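Local atomic coordinates of Low molecular weight phosphotyrosine phosphatase family protein (Streptococcus pyogenes, PDB entry 5GOT), a protein that probably hydrolyses phosphotyrosine in proteins, releasing inorganic phosphate, as a bacterial low molecular weight protein tyrosine phosphatase. Residues L107-G112 against Y126-K131. Numbering follows the deposited sequence.
Sequences LFREGG and YQLVRK
The loop that leaves edge strand 105-107 of the parallel sheet meets helix 122-140 here, with Phe108 and Arg109 of the loop set against Leu128 and Val129 of the helix. Phe108 arrives edge-on. Its trans chi1 (-179°) places CG beside the carbonyl carbon and carries the ring to the helix backbone, where CZ lies 3.5 Å from Val129 O and CE2 is 3.8 Å from Leu128 O. Both carbonyl oxygens sit at the rim of the ring, in its plane, so the weakly positive ring hydrogens face them. The side chains add little: Phe108 CZ and Val129 CG1 are 4.4 Å apart, and the CB of Val129 is directed away from the loop. Further along the same helix, Trp136 meets the Phe108 ring at an inclined angle and hydrogen-bonds to Phe108 O, while Ala18 of helix 14-23 touches both Phe108 and Val129.

Nearer the surface, Leu128 puts one methyl over the flat guanidinium of Arg109: CD2 stands 3.9 Å from Arg109 CZ, above the centre of the group. The arginine chain bends at chi3 (-61°), and its guanidinium is steered by a bond within its own loop. Arg109 NH1 donates to Gly112 O at 2.9 Å with an N-H...O angle of 160°, the acceptor lying in the guanidinium plane. This bond spans the type II turn from Arg109 to Gly112, in which Gly111 takes up a positive phi. The arrangement belongs to the low molecular weight phosphatase fold, a four-stranded parallel sheet of order 2-1-3-4: its last strand, 105-107, runs into this loop, and after short helix 116-119 the long helix 122-140 packs back against it.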
loop_
_atom_site.group_PDB
_atom_site.type_symbol
_atom_site.label_atom_id
_atom_site.label_comp_id
_atom_site.label_asym_id
_atom_site.label_seq_id
_atom_site.Cartn_x
_atom_site.Cartn_y
_atom_site.Cartn_z
ATOM N N LEU A 107 3.011 8.077 6.238
ATOM C CA LEU A 107 4.165 7.468 5.592
ATOM C C LEU A 107 4.235 5.991 5.971
ATOM O O LEU A 107 4.153 5.645 7.152
ATOM C CB LEU A 107 5.449 8.186 6.007
ATOM C CG LEU A 107 6.737 7.657 5.368
ATOM C CD1 LEU A 107 6.703 7.862 3.866
ATOM C CD2 LEU A 107 7.939 8.376 5.975
ATOM N N PHE A 108 4.416 5.127 4.963
ATOM C CA PHE A 108 4.417 3.684 5.201
ATOM C C PHE A 108 5.416 3.263 6.276
ATOM O O PHE A 108 5.097 2.416 7.119
ATOM C CB PHE A 108 4.707 2.932 3.895
ATOM C CG PHE A 108 4.690 1.442 4.049
ATOM C CD1 PHE A 108 3.492 0.742 3.997
ATOM C CD2 PHE A 108 5.878 0.732 4.216
ATOM C CE1 PHE A 108 3.468 -0.639 4.134
ATOM C CE2 PHE A 108 5.865 -0.642 4.348
ATOM C CZ PHE A 108 4.653 -1.332 4.316
ATOM N N ARG A 109 6.631 3.808 6.243
ATOM C CA ARG A 109 7.620 3.502 7.261
ATOM C C ARG A 109 8.615 4.651 7.320
ATOM O O ARG A 109 8.974 5.225 6.291
ATOM C CB ARG A 109 8.337 2.164 6.981
ATOM C CG ARG A 109 9.314 2.196 5.816
ATOM C CD ARG A 109 9.981 0.821 5.582
ATOM N NE ARG A 109 10.756 0.347 6.728
ATOM C CZ ARG A 109 12.035 0.647 6.945
ATOM N NH1 ARG A 109 12.687 1.436 6.103
ATOM N NH2 ARG A 109 12.664 0.167 8.012
ATOM N N GLU A 110 9.038 4.997 8.531
ATOM C CA GLU A 110 9.989 6.086 8.692
ATOM C C GLU A 110 11.290 5.761 7.967
ATOM O O GLU A 110 11.788 4.634 8.028
ATOM C CB GLU A 110 10.234 6.344 10.180
ATOM C CG GLU A 110 8.985 6.898 10.869
ATOM C CD GLU A 110 8.557 8.224 10.276
ATOM O OE1 GLU A 110 9.361 9.178 10.306
ATOM O OE2 GLU A 110 7.420 8.323 9.753
ATOM N N GLY A 111 11.824 6.756 7.257
ATOM C CA GLY A 111 12.931 6.535 6.335
ATOM C C GLY A 111 12.505 6.126 4.933
ATOM O O GLY A 111 13.085 6.578 3.937
ATOM N N GLY A 112 11.520 5.241 4.838
ATOM C CA GLY A 112 10.850 4.955 3.585
ATOM C C GLY A 112 11.173 3.562 3.068
ATOM O O GLY A 112 11.928 2.796 3.667
ATOM N N TYR A 126 10.285 -6.399 -0.737
ATOM C CA TYR A 126 9.385 -7.328 -0.074
ATOM C C TYR A 126 9.658 -7.372 1.421
ATOM O O TYR A 126 8.729 -7.285 2.230
ATOM C CB TYR A 126 9.507 -8.723 -0.687
ATOM C CG TYR A 126 8.743 -9.752 0.104
ATOM C CD1 TYR A 126 7.369 -9.850 -0.000
ATOM C CD2 TYR A 126 9.400 -10.606 0.985
ATOM C CE1 TYR A 126 6.662 -10.769 0.748
ATOM C CE2 TYR A 126 8.694 -11.534 1.732
ATOM C CZ TYR A 126 7.327 -11.605 1.607
ATOM O OH TYR A 126 6.622 -12.526 2.339
ATOM N N GLN A 127 10.930 -7.504 1.809
ATOM C CA GLN A 127 11.248 -7.615 3.233
ATOM C C GLN A 127 10.798 -6.374 3.996
ATOM O O GLN A 127 10.270 -6.480 5.109
ATOM C CB GLN A 127 12.748 -7.849 3.438
ATOM C CG GLN A 127 13.311 -9.120 2.792
ATOM C CD GLN A 127 12.652 -10.398 3.306
ATOM O OE1 GLN A 127 12.094 -10.435 4.408
ATOM N NE2 GLN A 127 12.719 -11.457 2.506
ATOM N N LEU A 128 10.990 -5.186 3.415
ATOM C CA LEU A 128 10.585 -3.959 4.107
ATOM C C LEU A 128 9.074 -3.775 4.107
ATOM O O LEU A 128 8.512 -3.233 5.072
ATOM C CB LEU A 128 11.271 -2.757 3.467
ATOM C CG LEU A 128 12.776 -2.845 3.685
ATOM C CD1 LEU A 128 13.520 -1.836 2.837
ATOM C CD2 LEU A 128 13.081 -2.653 5.165
ATOM N N VAL A 129 8.402 -4.188 3.031
ATOM C CA VAL A 129 6.947 -4.091 2.982
ATOM C C VAL A 129 6.330 -5.065 3.968
ATOM O O VAL A 129 5.350 -4.756 4.654
ATOM C CB VAL A 129 6.464 -4.358 1.548
ATOM C CG1 VAL A 129 4.978 -4.703 1.527
ATOM C CG2 VAL A 129 6.756 -3.161 0.690
ATOM N N ARG A 130 6.908 -6.260 4.042
ATOM C CA ARG A 130 6.420 -7.307 4.928
ATOM C C ARG A 130 6.542 -6.890 6.393
ATOM O O ARG A 130 5.615 -7.107 7.186
ATOM C CB ARG A 130 7.200 -8.595 4.625
ATOM C CG ARG A 130 7.051 -9.741 5.618
ATOM C CD ARG A 130 5.763 -10.441 5.371
ATOM N NE ARG A 130 5.390 -11.322 6.492
ATOM C CZ ARG A 130 4.273 -12.049 6.517
ATOM N NH1 ARG A 130 4.028 -12.807 7.578
ATOM N NH2 ARG A 130 3.423 -12.013 5.472
ATOM N N LYS A 131 7.668 -6.266 6.765
ATOM C CA LYS A 131 7.831 -5.774 8.132
ATOM C C LYS A 131 6.932 -4.571 8.405
ATOM O O LYS A 131 6.343 -4.465 9.487
ATOM C CB LYS A 131 9.299 -5.420 8.389
ATOM C CG LYS A 131 10.248 -6.622 8.326
ATOM C CD LYS A 131 11.657 -6.311 8.862
ATOM C CE LYS A 131 12.464 -5.401 7.931
ATOM N NZ LYS A 131 13.842 -5.122 8.448
#